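Local coordinates for Serine/threonine-protein kinase-like protein ACR4 (Arabidopsis thaliana, PDB 7A0J) that controls formative cell division in root meristems as a receptor kinase paired with the CLE40 peptide, here represented by its extracellular beta-propeller domain, at residues 123-128 with 132-137; 202-207 with 226-231; 27-32 with 69-74; 158-163 with 173-178. One frame throughout, in Å; residues are numbered along the deposited sequence.

All four contacts lie in the beta-propeller ectodomain, built from small antiparallel sheets, so the kinase active site of the full receptor is not among them. Contacts 1, 4 and 2 follow one another along one part of the propeller. Contact 1 meets contact 4 through F136 CE1 and F161 CZ, 3.4 Å apart, and contact 4 meets contact 2 where I175 CG1 lies 3.3 Å from W205 CD2. Contact 3 lies across the chain's centre from contacts 2 and 4, its centre about 31 Å from each of theirs. A 1,2-ethanediol, probably from the crystallisation liquor, sits at contact 3. In contacts 2 and 4 waters bridge a strand to the connection that follows it.

Contact 1. Residues 123-128 with 132-137; sequences VDCWGY and RNFVFD
Residues V123 to C125 pair with R132 to F134 as the two strands of an antiparallel beta-hairpin, the outer part of a four-stranded propeller sheet within repeat 3. The backbone supplies most of the polar contact. V123 and F134 form a hydrogen-bonded pair, V123 N donating to F134 O at 3.0 Å and F134 N to V123 O at 2.9 Å. Two residues on, C125 N reaches R132 O at 3.0 Å in an almost straight bond.

Between these bonds, D124 and N133 face each other as a non-hydrogen-bonded pair and add a side-chain bond of their own. Both side chains put CG beside their backbone N (chi1 -58° in each), which brings N133 ND2 to 2.7 Å from D124 OD1. The amide comes from above the carboxylate, the two planes standing nearly perpendicular at 89°. The other oxygen, D124 OD2, is bonded to the hydroxyl of Y91. A carboxylate suits this place because it can serve both donors; an alanine here would probably leave the N133 amide without its acceptor and able to turn, and the Y91 hydroxyl without this mate.

The opposite face, where V123, C125 and F134 lie, is largely apolar. C125, whose sulfur is tied to C102 in a disulfide, meets the edge of the F134 ring in a sulfur-aromatic contact, and W163 of the adjoining sheet covers both residues. Slim, branched V123 fits beside the second phenylalanine: its CG2 lies in the plane of the F136 ring, 3.8 Å from CE2.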
loop_
_atom_site.group_PDB
_atom_site.type_symbol
_atom_site.label_atom_id
_atom_site.label_comp_id
_atom_site.label_asym_id
_atom_site.label_seq_id
_atom_site.Cartn_x
_atom_site.Cartn_y
_atom_site.Cartn_z
ATOM N N VAL A 123 13.430 -7.540 7.115
ATOM C CA VAL A 123 12.251 -6.625 7.193
ATOM C C VAL A 123 12.262 -5.922 8.556
ATOM O O VAL A 123 12.144 -6.618 9.586
ATOM C CB VAL A 123 10.931 -7.382 6.958
ATOM C CG1 VAL A 123 9.721 -6.485 7.168
ATOM C CG2 VAL A 123 10.889 -8.023 5.578
ATOM N N ASP A 124 12.399 -4.592 8.544
ATOM C CA ASP A 124 12.320 -3.711 9.738
ATOM C C ASP A 124 10.933 -3.066 9.781
ATOM O O ASP A 124 10.515 -2.504 8.747
ATOM C CB ASP A 124 13.406 -2.634 9.709
ATOM C CG ASP A 124 14.814 -3.192 9.639
ATOM O OD1 ASP A 124 15.109 -4.118 10.416
ATOM O OD2 ASP A 124 15.598 -2.700 8.805
ATOM N N CYS A 125 10.254 -3.147 10.926
ATOM C CA CYS A 125 8.920 -2.533 11.158
ATOM C C CYS A 125 8.997 -1.587 12.362
ATOM O O CYS A 125 9.763 -1.881 13.299
ATOM C CB CYS A 125 7.849 -3.603 11.340
ATOM S SG CYS A 125 7.735 -4.735 9.928
ATOM N N TRP A 126 8.243 -0.484 12.307
ATOM C CA TRP A 126 8.132 0.552 13.370
ATOM C C TRP A 126 6.654 0.798 13.690
ATOM O O TRP A 126 5.851 0.835 12.739
ATOM C CB TRP A 126 8.801 1.859 12.926
ATOM C CG TRP A 126 10.236 1.727 12.523
ATOM C CD1 TRP A 126 11.331 1.902 13.319
ATOM C CD2 TRP A 126 10.739 1.416 11.210
ATOM N NE1 TRP A 126 12.477 1.714 12.595
ATOM C CE2 TRP A 126 12.147 1.414 11.300
ATOM C CE3 TRP A 126 10.143 1.136 9.975
ATOM C CZ2 TRP A 126 12.963 1.145 10.202
ATOM C CZ3 TRP A 126 10.949 0.870 8.891
ATOM C CH2 TRP A 126 12.340 0.877 9.006
ATOM N N GLY A 127 6.320 0.977 14.971
ATOM C CA GLY A 127 5.005 1.477 15.417
ATOM C C GLY A 127 4.474 0.744 16.634
ATOM O O GLY A 127 5.283 0.128 17.353
ATOM N N TYR A 128 3.157 0.828 16.849
ATOM C CA TYR A 128 2.420 0.240 17.999
ATOM C C TYR A 128 2.546 -1.288 17.966
ATOM O O TYR A 128 1.977 -1.919 17.051
ATOM C CB TYR A 128 0.949 0.665 17.969
ATOM N N ARG A 132 10.130 -4.103 15.434
ATOM C CA ARG A 132 10.841 -5.410 15.380
ATOM C C ARG A 132 11.767 -5.451 14.157
ATOM O O ARG A 132 11.439 -4.804 13.143
ATOM C CB ARG A 132 9.812 -6.543 15.319
ATOM C CG ARG A 132 9.062 -6.776 16.624
ATOM C CD ARG A 132 9.483 -8.007 17.411
ATOM N NE ARG A 132 10.841 -8.471 17.138
ATOM C CZ ARG A 132 11.164 -9.527 16.387
ATOM N NH1 ARG A 132 12.438 -9.846 16.219
ATOM N NH2 ARG A 132 10.230 -10.262 15.807
ATOM N N ASN A 133 12.874 -6.195 14.267
ATOM C CA ASN A 133 13.839 -6.477 13.169
ATOM C C ASN A 133 13.722 -7.961 12.796
ATOM O O ASN A 133 14.370 -8.791 13.464
ATOM C CB ASN A 133 15.270 -6.107 13.568
ATOM C CG ASN A 133 15.418 -4.653 13.962
ATOM O OD1 ASN A 133 15.873 -4.346 15.061
ATOM N ND2 ASN A 133 15.032 -3.749 13.076
ATOM N N PHE A 134 12.909 -8.275 11.782
ATOM C CA PHE A 134 12.624 -9.658 11.315
ATOM C C PHE A 134 13.727 -10.115 10.352
ATOM O O PHE A 134 14.127 -9.325 9.475
ATOM C CB PHE A 134 11.256 -9.739 10.633
ATOM C CG PHE A 134 10.085 -9.350 11.500
ATOM C CD1 PHE A 134 9.547 -10.246 12.411
ATOM C CD2 PHE A 134 9.511 -8.092 11.395
ATOM C CE1 PHE A 134 8.466 -9.889 13.203
ATOM C CE2 PHE A 134 8.430 -7.736 12.188
ATOM C CZ PHE A 134 7.910 -8.635 13.091
ATOM N N VAL A 135 14.192 -11.357 10.524
ATOM C CA VAL A 135 15.142 -12.059 9.609
ATOM C C VAL A 135 14.488 -13.379 9.181
ATOM O O VAL A 135 14.546 -14.347 9.963
ATOM C CB VAL A 135 16.513 -12.290 10.277
ATOM C CG1 VAL A 135 17.495 -12.971 9.336
ATOM C CG2 VAL A 135 17.104 -10.995 10.815
ATOM N N PHE A 136 13.871 -13.399 7.995
ATOM C CA PHE A 136 13.140 -14.565 7.432
ATOM C C PHE A 136 14.115 -15.443 6.636
ATOM O O PHE A 136 15.234 -14.979 6.334
ATOM C CB PHE A 136 11.962 -14.095 6.575
ATOM C CG PHE A 136 10.971 -13.218 7.300
ATOM C CD1 PHE A 136 10.276 -13.692 8.404
ATOM C CD2 PHE A 136 10.726 -11.919 6.878
ATOM C CE1 PHE A 136 9.367 -12.885 9.070
ATOM C CE2 PHE A 136 9.810 -11.116 7.541
ATOM C CZ PHE A 136 9.131 -11.601 8.635
ATOM N N ASP A 137 13.685 -16.665 6.302
ATOM C CA ASP A 137 14.516 -17.720 5.659
ATOM C C ASP A 137 14.251 -17.764 4.146
ATOM O O ASP A 137 14.749 -18.706 3.495
ATOM C CB ASP A 137 14.267 -19.085 6.313
ATOM C CG ASP A 137 12.812 -19.526 6.331
ATOM O OD1 ASP A 137 12.001 -18.919 5.605
ATOM O OD2 ASP A 137 12.498 -20.470 7.081
#

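Contact 2. Residues 202-207 with 226-231; sequences VLCWGK and DLPPKE
This is an apolar packing contact, in which V202 and C204 receive the prolines P228 and P229, reinforced by one bridging water. Strand 202-206 is the outermost of its three-stranded sheet in repeat 5, and residues 226-231 belong to the long connection that leads on to strand 233-238. V202 does most of the touching through a single methyl. With chi1 at 75°, CG1 stands between the backbone N and the carbonyl carbon and points into the loop, 3.8 Å from P228 CB and 4.1 Å from P229 CD; the valine and the first proline cross at about a right angle. C204 SG, disulfide-bonded to C192, lies further along the strand, 4.2 Å from P228 CG. W256 of strand 253-257 packs on both prolines and on C204.

Proline suits the loop, being rigid, extended and apolar. No direct hydrogen bond crosses the contact. Instead a water accepts from V202 N at 2.8 Å and donates to P229 O and to E231 O, each at 2.7 Å. Both of its protons are thus used, and the backbone groups of strand and loop are satisfied together. Such a join, between the outermost strand of one sheet and the connection to the next, belongs to the way a beta-propeller passes from blade to blade.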
loop_
_atom_site.group_PDB
_atom_site.type_symbol
_atom_site.label_atom_id
_atom_site.label_comp_id
_atom_site.label_asym_id
_atom_site.label_seq_id
_atom_site.Cartn_x
_atom_site.Cartn_y
_atom_site.Cartn_z
ATOM N N VAL A 202 -8.468 -12.731 -9.250
ATOM C CA VAL A 202 -8.211 -12.266 -7.855
ATOM C C VAL A 202 -8.641 -13.363 -6.873
ATOM O O VAL A 202 -9.672 -14.010 -7.123
ATOM C CB VAL A 202 -8.917 -10.926 -7.561
ATOM C CG1 VAL A 202 -10.417 -11.091 -7.352
ATOM C CG2 VAL A 202 -8.291 -10.213 -6.372
ATOM N N LEU A 203 -7.870 -13.554 -5.799
ATOM C CA LEU A 203 -8.197 -14.460 -4.665
ATOM C C LEU A 203 -8.096 -13.660 -3.361
ATOM O O LEU A 203 -7.046 -13.024 -3.147
ATOM C CB LEU A 203 -7.224 -15.644 -4.681
ATOM C CG LEU A 203 -7.709 -16.915 -3.984
ATOM C CD1 LEU A 203 -8.917 -17.506 -4.697
ATOM C CD2 LEU A 203 -6.590 -17.941 -3.903
ATOM N N CYS A 204 -9.152 -13.678 -2.540
ATOM C CA CYS A 204 -9.270 -12.888 -1.283
ATOM C C CYS A 204 -9.541 -13.818 -0.097
ATOM O O CYS A 204 -10.382 -14.724 -0.233
ATOM C CB CYS A 204 -10.374 -11.844 -1.387
ATOM S SG CYS A 204 -10.132 -10.675 -2.749
ATOM N N TRP A 205 -8.859 -13.576 1.026
ATOM C CA TRP A 205 -8.947 -14.387 2.270
ATOM C C TRP A 205 -8.658 -13.497 3.484
ATOM O O TRP A 205 -8.092 -12.406 3.285
ATOM C CB TRP A 205 -7.974 -15.569 2.194
ATOM C CG TRP A 205 -6.530 -15.175 2.274
ATOM C CD1 TRP A 205 -5.749 -15.151 3.392
ATOM C CD2 TRP A 205 -5.687 -14.745 1.189
ATOM N NE1 TRP A 205 -4.481 -14.744 3.080
ATOM C CE2 TRP A 205 -4.412 -14.486 1.737
ATOM C CE3 TRP A 205 -5.877 -14.564 -0.186
ATOM C CZ2 TRP A 205 -3.339 -14.058 0.956
ATOM C CZ3 TRP A 205 -4.817 -14.137 -0.957
ATOM C CH2 TRP A 205 -3.566 -13.888 -0.391
ATOM N N GLY A 206 -9.020 -13.961 4.685
ATOM C CA GLY A 206 -8.738 -13.277 5.963
ATOM C C GLY A 206 -9.855 -13.459 6.976
ATOM O O GLY A 206 -10.734 -14.311 6.742
ATOM N N LYS A 207 -9.813 -12.681 8.063
ATOM C CA LYS A 207 -10.806 -12.705 9.172
ATOM C C LYS A 207 -12.135 -12.132 8.671
ATOM O O LYS A 207 -13.153 -12.836 8.834
ATOM C CB LYS A 207 -10.285 -11.911 10.374
ATOM N N ASP A 226 -20.508 -8.764 -0.982
ATOM C CA ASP A 226 -20.303 -8.970 -2.442
ATOM C C ASP A 226 -19.111 -9.910 -2.663
ATOM O O ASP A 226 -18.078 -9.728 -1.985
ATOM C CB ASP A 226 -20.090 -7.642 -3.177
ATOM C CG ASP A 226 -21.337 -6.781 -3.303
ATOM O OD1 ASP A 226 -22.429 -7.265 -2.943
ATOM O OD2 ASP A 226 -21.205 -5.630 -3.766
ATOM N N LEU A 227 -19.256 -10.865 -3.588
ATOM C CA LEU A 227 -18.209 -11.857 -3.958
ATOM C C LEU A 227 -17.224 -11.198 -4.920
ATOM O O LEU A 227 -17.619 -10.347 -5.715
ATOM C CB LEU A 227 -18.868 -13.083 -4.601
ATOM C CG LEU A 227 -19.620 -14.015 -3.649
ATOM C CD1 LEU A 227 -20.917 -13.383 -3.161
ATOM C CD2 LEU A 227 -19.903 -15.352 -4.319
ATOM N N PRO A 228 -15.918 -11.561 -4.889
ATOM C CA PRO A 228 -14.931 -10.962 -5.790
ATOM C C PRO A 228 -15.227 -11.258 -7.259
ATOM O O PRO A 228 -15.864 -12.260 -7.574
ATOM C CB PRO A 228 -13.594 -11.602 -5.379
ATOM C CG PRO A 228 -13.849 -12.179 -4.000
ATOM C CD PRO A 228 -15.316 -12.557 -3.990
ATOM N N PRO A 229 -14.775 -10.398 -8.201
ATOM C CA PRO A 229 -15.054 -10.590 -9.625
ATOM C C PRO A 229 -14.249 -11.745 -10.240
ATOM O O PRO A 229 -13.151 -12.002 -9.781
ATOM C CB PRO A 229 -14.647 -9.245 -10.246
ATOM C CG PRO A 229 -13.562 -8.729 -9.327
ATOM C CD PRO A 229 -13.968 -9.195 -7.944
ATOM N N LYS A 230 -14.817 -12.402 -11.258
ATOM C CA LYS A 230 -14.205 -13.550 -11.984
ATOM C C LYS A 230 -13.285 -13.033 -13.098
ATOM O O LYS A 230 -12.403 -13.798 -13.533
ATOM C CB LYS A 230 -15.296 -14.454 -12.565
ATOM N N GLU A 231 -13.479 -11.781 -13.531
ATOM C CA GLU A 231 -12.765 -11.161 -14.680
ATOM C C GLU A 231 -11.296 -10.961 -14.320
ATOM O O GLU A 231 -10.970 -10.733 -13.155
ATOM C CB GLU A 231 -13.400 -9.818 -15.058
ATOM C CG GLU A 231 -14.829 -9.927 -15.565
ATOM C CD GLU A 231 -15.911 -9.982 -14.498
ATOM O OE1 GLU A 231 -15.683 -9.462 -13.389
ATOM O OE2 GLU A 231 -16.984 -10.551 -14.780
HETATM O O HOH W 1 -10.624 -11.624 -10.668
#

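Contact 3. Residues 27-32 with 69-74; sequences HLVVCY and YCWGNS. With EDO (1,2-ethanediol), chain G.
W71 holds its CG between its own backbone N and carbonyl carbon (chi1 63°), which turns the indole toward V29 and C31; V29 places CG1 likewise (chi1 54°) and CG2 anti to its backbone N, an orientation that brings both methyls against the indole. The contact joins two neighbouring sheets of the beta-propeller, strand 29-33 of repeat 1 and strand 68-72 of repeat 2, each outermost in its sheet, whose backbones stay well apart while the side chains fill the space between. V29 CG2 lies 4.1 Å from W71 CZ2, approaching the indole obliquely, and V29 CG1 is equally far from CH2. C31 SG, linked to C19 in a disulfide, sits in the indole plane at its edge, 4.1 Å from W71 NE1, a sulfur-aromatic contact. Tryptophan is broad enough to reach both partners, while its buried NE1 has a weak hydrogen bond to T42 OG1. F48 meets the ring too.

On the same strand, the Y69 hydroxyl is hydrogen-bonded to a 1,2-ethanediol, probably a crystallisation additive. A phenylalanine in its place would probably leave the diol's O2 without this hydrogen-bonding mate, and the molecule more loosely held. EDO O2 lies at the edge of the Y69 ring, in its plane, 2.5 Å from Y69 OH.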
loop_
_atom_site.group_PDB
_atom_site.type_symbol
_atom_site.label_atom_id
_atom_site.label_comp_id
_atom_site.label_asym_id
_atom_site.label_seq_id
_atom_site.Cartn_x
_atom_site.Cartn_y
_atom_site.Cartn_z
ATOM N N HIS A 27 9.506 12.824 -9.663
ATOM C CA HIS A 27 9.428 11.953 -8.458
ATOM C C HIS A 27 9.131 12.808 -7.217
ATOM O O HIS A 27 9.371 12.326 -6.094
ATOM C CB HIS A 27 10.698 11.097 -8.323
ATOM C CG HIS A 27 10.787 10.012 -9.344
ATOM N ND1 HIS A 27 10.077 8.830 -9.228
ATOM C CD2 HIS A 27 11.485 9.926 -10.497
ATOM C CE1 HIS A 27 10.341 8.061 -10.264
ATOM N NE2 HIS A 27 11.202 8.710 -11.058
ATOM N N LEU A 28 8.602 14.018 -7.417
ATOM C CA LEU A 28 8.071 14.890 -6.335
ATOM C C LEU A 28 6.664 14.400 -5.983
ATOM O O LEU A 28 6.012 13.800 -6.859
ATOM C CB LEU A 28 8.054 16.347 -6.809
ATOM C CG LEU A 28 9.415 16.936 -7.184
ATOM C CD1 LEU A 28 9.256 18.318 -7.799
ATOM C CD2 LEU A 28 10.340 16.991 -5.978
ATOM N N VAL A 29 6.225 14.633 -4.746
ATOM C CA VAL A 29 4.895 14.181 -4.239
ATOM C C VAL A 29 3.966 15.396 -4.154
ATOM O O VAL A 29 4.431 16.479 -3.748
ATOM C CB VAL A 29 5.007 13.438 -2.891
ATOM C CG1 VAL A 29 5.750 14.242 -1.834
ATOM C CG2 VAL A 29 3.642 13.009 -2.371
ATOM N N VAL A 30 2.708 15.211 -4.562
ATOM C CA VAL A 30 1.588 16.182 -4.389
ATOM C C VAL A 30 0.510 15.475 -3.563
ATOM O O VAL A 30 0.233 14.292 -3.853
ATOM C CB VAL A 30 1.046 16.673 -5.746
ATOM C CG1 VAL A 30 -0.181 17.558 -5.586
ATOM C CG2 VAL A 30 2.118 17.391 -6.552
ATOM N N CYS A 31 -0.044 16.160 -2.559
ATOM C CA CYS A 31 -1.092 15.625 -1.651
ATOM C C CYS A 31 -2.336 16.514 -1.711
ATOM O O CYS A 31 -2.190 17.730 -1.944
ATOM C CB CYS A 31 -0.586 15.513 -0.216
ATOM S SG CYS A 31 0.812 14.378 -0.032
ATOM N N TYR A 32 -3.509 15.906 -1.528
ATOM C CA TYR A 32 -4.831 16.575 -1.429
ATOM C C TYR A 32 -5.632 15.918 -0.304
ATOM O O TYR A 32 -5.680 14.677 -0.275
ATOM C CB TYR A 32 -5.611 16.457 -2.740
ATOM C CG TYR A 32 -4.890 16.944 -3.970
ATOM C CD1 TYR A 32 -4.803 18.296 -4.258
ATOM C CD2 TYR A 32 -4.306 16.053 -4.857
ATOM C CE1 TYR A 32 -4.150 18.752 -5.391
ATOM C CE2 TYR A 32 -3.653 16.492 -5.998
ATOM C CZ TYR A 32 -3.574 17.848 -6.265
ATOM O OH TYR A 32 -2.932 18.294 -7.385
ATOM N N TYR A 69 10.530 7.807 4.858
ATOM C CA TYR A 69 10.315 9.199 5.332
ATOM C C TYR A 69 8.809 9.459 5.424
ATOM O O TYR A 69 8.134 9.454 4.373
ATOM C CB TYR A 69 10.991 10.206 4.400
ATOM C CG TYR A 69 10.983 11.625 4.908
ATOM C CD1 TYR A 69 11.978 12.083 5.759
ATOM C CD2 TYR A 69 9.979 12.512 4.552
ATOM C CE1 TYR A 69 11.981 13.385 6.236
ATOM C CE2 TYR A 69 9.968 13.818 5.018
ATOM C CZ TYR A 69 10.973 14.256 5.863
ATOM O OH TYR A 69 10.979 15.539 6.328
ATOM N N CYS A 70 8.309 9.660 6.647
ATOM C CA CYS A 70 6.871 9.883 6.949
ATOM C C CYS A 70 6.638 11.350 7.325
ATOM O O CYS A 70 7.542 11.970 7.917
ATOM C CB CYS A 70 6.395 8.966 8.068
ATOM S SG CYS A 70 6.729 7.216 7.746
ATOM N N TRP A 71 5.462 11.877 6.981
ATOM C CA TRP A 71 4.994 13.224 7.399
ATOM C C TRP A 71 3.509 13.155 7.771
ATOM O O TRP A 71 2.816 12.217 7.316
ATOM C CB TRP A 71 5.294 14.272 6.321
ATOM C CG TRP A 71 4.603 14.074 5.008
ATOM C CD1 TRP A 71 3.473 14.705 4.579
ATOM C CD2 TRP A 71 5.029 13.236 3.919
ATOM N NE1 TRP A 71 3.153 14.305 3.312
ATOM C CE2 TRP A 71 4.088 13.403 2.880
ATOM C CE3 TRP A 71 6.099 12.354 3.723
ATOM C CZ2 TRP A 71 4.186 12.717 1.670
ATOM C CZ3 TRP A 71 6.197 11.682 2.525
ATOM C CH2 TRP A 71 5.252 11.861 1.515
ATOM N N GLY A 72 3.063 14.109 8.588
ATOM C CA GLY A 72 1.756 14.096 9.266
ATOM C C GLY A 72 1.937 14.183 10.769
ATOM O O GLY A 72 2.921 14.808 11.211
ATOM N N ASN A 73 1.029 13.571 11.529
ATOM C CA ASN A 73 1.035 13.611 13.012
ATOM C C ASN A 73 0.301 12.371 13.533
ATOM O O ASN A 73 -0.938 12.317 13.405
ATOM C CB ASN A 73 0.436 14.922 13.531
ATOM C CG ASN A 73 0.793 15.210 14.974
ATOM O OD1 ASN A 73 1.243 14.325 15.697
ATOM N ND2 ASN A 73 0.596 16.447 15.400
ATOM N N SER A 74 1.053 11.410 14.076
ATOM C CA SER A 74 0.544 10.127 14.624
ATOM C C SER A 74 1.045 9.955 16.058
ATOM O O SER A 74 2.235 10.234 16.307
ATOM C CB SER A 74 0.955 8.966 13.755
ATOM O OG SER A 74 0.596 7.730 14.356
HETATM C C1 EDO G . 10.310 19.019 5.058
HETATM O O1 EDO G . 11.494 18.334 4.712
HETATM C C2 EDO G . 9.084 18.211 4.847
HETATM O O2 EDO G . 9.041 17.028 5.624
#

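Contact 4. Residues 158-163 with 173-178; sequences KSVFCW and SLIPKE
S159 and V160 meet K177 and I175 through two light van der Waals touches, and no direct hydrogen bond joins the segments. S159 CB rests against the backbone of K177, 3.5 Å from its O. Next along the chain, V160 CG1 lies 4.2 Å from I175 CB, one branched side chain against another.

Water carries the polar part. One molecule accepts a hydrogen bond from V160 N at 3.2 Å and lies 3.1 Å from P176 O, which it can serve as donor. A second stands between two carbonyls, 3.1 Å from V160 O and 2.8 Å from I175 O. Both waters have more acceptors nearby than protons to give, so their donated bonds may be shared or alternate. V160 thus has N and O alike turned to the two waters between strand and loop, as expected of a residue on a sheet's outermost strand.

The serine is small enough to let the loop backbone come close. Its OG, set between the backbone N and carbonyl carbon (chi1 53°), bonds to D157 OD1 and not to the loop. Further out, W205 of the next sheet packs on both V160 and I175, covering the apolar pair, and C162 is fixed to C151 by a disulfide. Residues 173-178 lie on the way from strand 160-163, outermost in its sheet, to strand 181-186, the first of the next; here this link packs against S159 and V160, and it is the blade-to-blade connection of a beta-propeller.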
loop_
_atom_site.group_PDB
_atom_site.type_symbol
_atom_site.label_atom_id
_atom_site.label_comp_id
_atom_site.label_asym_id
_atom_site.label_seq_id
_atom_site.Cartn_x
_atom_site.Cartn_y
_atom_site.Cartn_z
ATOM N N LYS A 158 6.696 -17.457 -5.542
ATOM C CA LYS A 158 5.537 -16.529 -5.690
ATOM C C LYS A 158 4.445 -16.804 -4.640
ATOM O O LYS A 158 3.301 -16.361 -4.860
ATOM C CB LYS A 158 4.960 -16.646 -7.104
ATOM C CG LYS A 158 5.955 -16.387 -8.228
ATOM C CD LYS A 158 5.301 -16.085 -9.561
ATOM C CE LYS A 158 6.291 -15.671 -10.629
ATOM N NZ LYS A 158 7.138 -16.807 -11.066
ATOM N N SER A 159 4.780 -17.478 -3.534
ATOM C CA SER A 159 3.841 -17.809 -2.428
ATOM C C SER A 159 3.692 -16.596 -1.502
ATOM O O SER A 159 4.658 -15.817 -1.390
ATOM C CB SER A 159 4.295 -19.033 -1.671
ATOM O OG SER A 159 5.636 -18.891 -1.228
ATOM N N VAL A 160 2.520 -16.443 -0.877
ATOM C CA VAL A 160 2.205 -15.316 0.052
ATOM C C VAL A 160 2.626 -15.717 1.471
ATOM O O VAL A 160 2.348 -16.862 1.878
ATOM C CB VAL A 160 0.722 -14.896 -0.013
ATOM C CG1 VAL A 160 -0.214 -15.948 0.568
ATOM C CG2 VAL A 160 0.498 -13.554 0.667
ATOM N N PHE A 161 3.278 -14.793 2.182
ATOM C CA PHE A 161 3.779 -14.958 3.570
ATOM C C PHE A 161 3.408 -13.710 4.377
ATOM O O PHE A 161 3.709 -12.592 3.915
ATOM C CB PHE A 161 5.291 -15.200 3.559
ATOM C CG PHE A 161 5.955 -15.105 4.909
ATOM C CD1 PHE A 161 5.768 -16.095 5.862
ATOM C CD2 PHE A 161 6.771 -14.030 5.224
ATOM C CE1 PHE A 161 6.382 -16.008 7.105
ATOM C CE2 PHE A 161 7.383 -13.945 6.464
ATOM C CZ PHE A 161 7.185 -14.932 7.403
ATOM N N CYS A 162 2.766 -13.903 5.534
ATOM C CA CYS A 162 2.284 -12.824 6.438
ATOM C C CYS A 162 2.781 -13.086 7.866
ATOM O O CYS A 162 2.977 -14.267 8.215
ATOM C CB CYS A 162 0.764 -12.721 6.400
ATOM S SG CYS A 162 0.095 -12.545 4.723
ATOM N N TRP A 163 2.977 -12.017 8.647
ATOM C CA TRP A 163 3.546 -12.050 10.022
ATOM C C TRP A 163 2.938 -10.928 10.873
ATOM O O TRP A 163 2.072 -10.194 10.354
ATOM C CB TRP A 163 5.075 -11.934 9.959
ATOM C CG TRP A 163 5.553 -10.614 9.438
ATOM C CD1 TRP A 163 5.834 -9.495 10.167
ATOM C CD2 TRP A 163 5.795 -10.267 8.061
ATOM N NE1 TRP A 163 6.238 -8.480 9.342
ATOM C CE2 TRP A 163 6.226 -8.924 8.046
ATOM C CE3 TRP A 163 5.693 -10.957 6.846
ATOM C CZ2 TRP A 163 6.551 -8.261 6.861
ATOM C CZ3 TRP A 163 6.017 -10.302 5.678
ATOM C CH2 TRP A 163 6.439 -8.971 5.688
ATOM N N SER A 173 -5.002 -15.796 8.522
ATOM C CA SER A 173 -5.664 -16.865 7.726
ATOM C C SER A 173 -4.634 -17.510 6.791
ATOM O O SER A 173 -3.867 -16.765 6.153
ATOM C CB SER A 173 -6.843 -16.326 6.957
ATOM O OG SER A 173 -7.885 -15.932 7.838
ATOM N N LEU A 174 -4.626 -18.846 6.721
ATOM C CA LEU A 174 -3.631 -19.646 5.958
ATOM C C LEU A 174 -4.131 -19.879 4.530
ATOM O O LEU A 174 -5.336 -20.156 4.361
ATOM C CB LEU A 174 -3.402 -20.981 6.674
ATOM C CG LEU A 174 -2.782 -20.877 8.065
ATOM C CD1 LEU A 174 -2.970 -22.171 8.843
ATOM C CD2 LEU A 174 -1.307 -20.512 7.976
ATOM N N ILE A 175 -3.220 -19.776 3.558
ATOM C CA ILE A 175 -3.446 -20.060 2.109
ATOM C C ILE A 175 -2.463 -21.145 1.683
ATOM O O ILE A 175 -1.294 -21.095 2.060
ATOM C CB ILE A 175 -3.281 -18.768 1.280
ATOM C CG1 ILE A 175 -4.453 -17.808 1.490
ATOM C CG2 ILE A 175 -3.068 -19.068 -0.197
ATOM C CD1 ILE A 175 -5.790 -18.344 1.032
ATOM N N PRO A 176 -2.896 -22.158 0.897
ATOM C CA PRO A 176 -1.965 -23.118 0.301
ATOM C C PRO A 176 -0.779 -22.427 -0.391
ATOM O O PRO A 176 -1.001 -21.485 -1.135
ATOM C CB PRO A 176 -2.835 -23.876 -0.712
ATOM C CG PRO A 176 -4.230 -23.802 -0.125
ATOM C CD PRO A 176 -4.297 -22.446 0.550
ATOM N N LYS A 177 0.439 -22.915 -0.128
ATOM C CA LYS A 177 1.715 -22.350 -0.650
ATOM C C LYS A 177 1.790 -22.562 -2.167
ATOM O O LYS A 177 2.613 -21.883 -2.813
ATOM C CB LYS A 177 2.921 -22.983 0.054
ATOM C CG LYS A 177 3.245 -22.419 1.434
ATOM C CD LYS A 177 2.176 -22.653 2.492
ATOM C CE LYS A 177 1.990 -24.112 2.856
ATOM N NZ LYS A 177 0.774 -24.320 3.678
ATOM N N GLU A 178 0.956 -23.459 -2.704
ATOM C CA GLU A 178 0.844 -23.763 -4.156
ATOM C C GLU A 178 0.220 -22.571 -4.895
ATOM O O GLU A 178 0.447 -22.465 -6.114
ATOM C CB GLU A 178 0.022 -25.035 -4.379
ATOM C CG GLU A 178 0.756 -26.312 -4.002
ATOM C CD GLU A 178 1.012 -26.519 -2.516
ATOM O OE1 GLU A 178 0.242 -25.974 -1.697
ATOM O OE2 GLU A 178 1.984 -27.226 -2.181
HETATM O O HOH W 2 0.452 -18.755 -1.503
HETATM O O HOH W 3 1.017 -19.684 1.513
#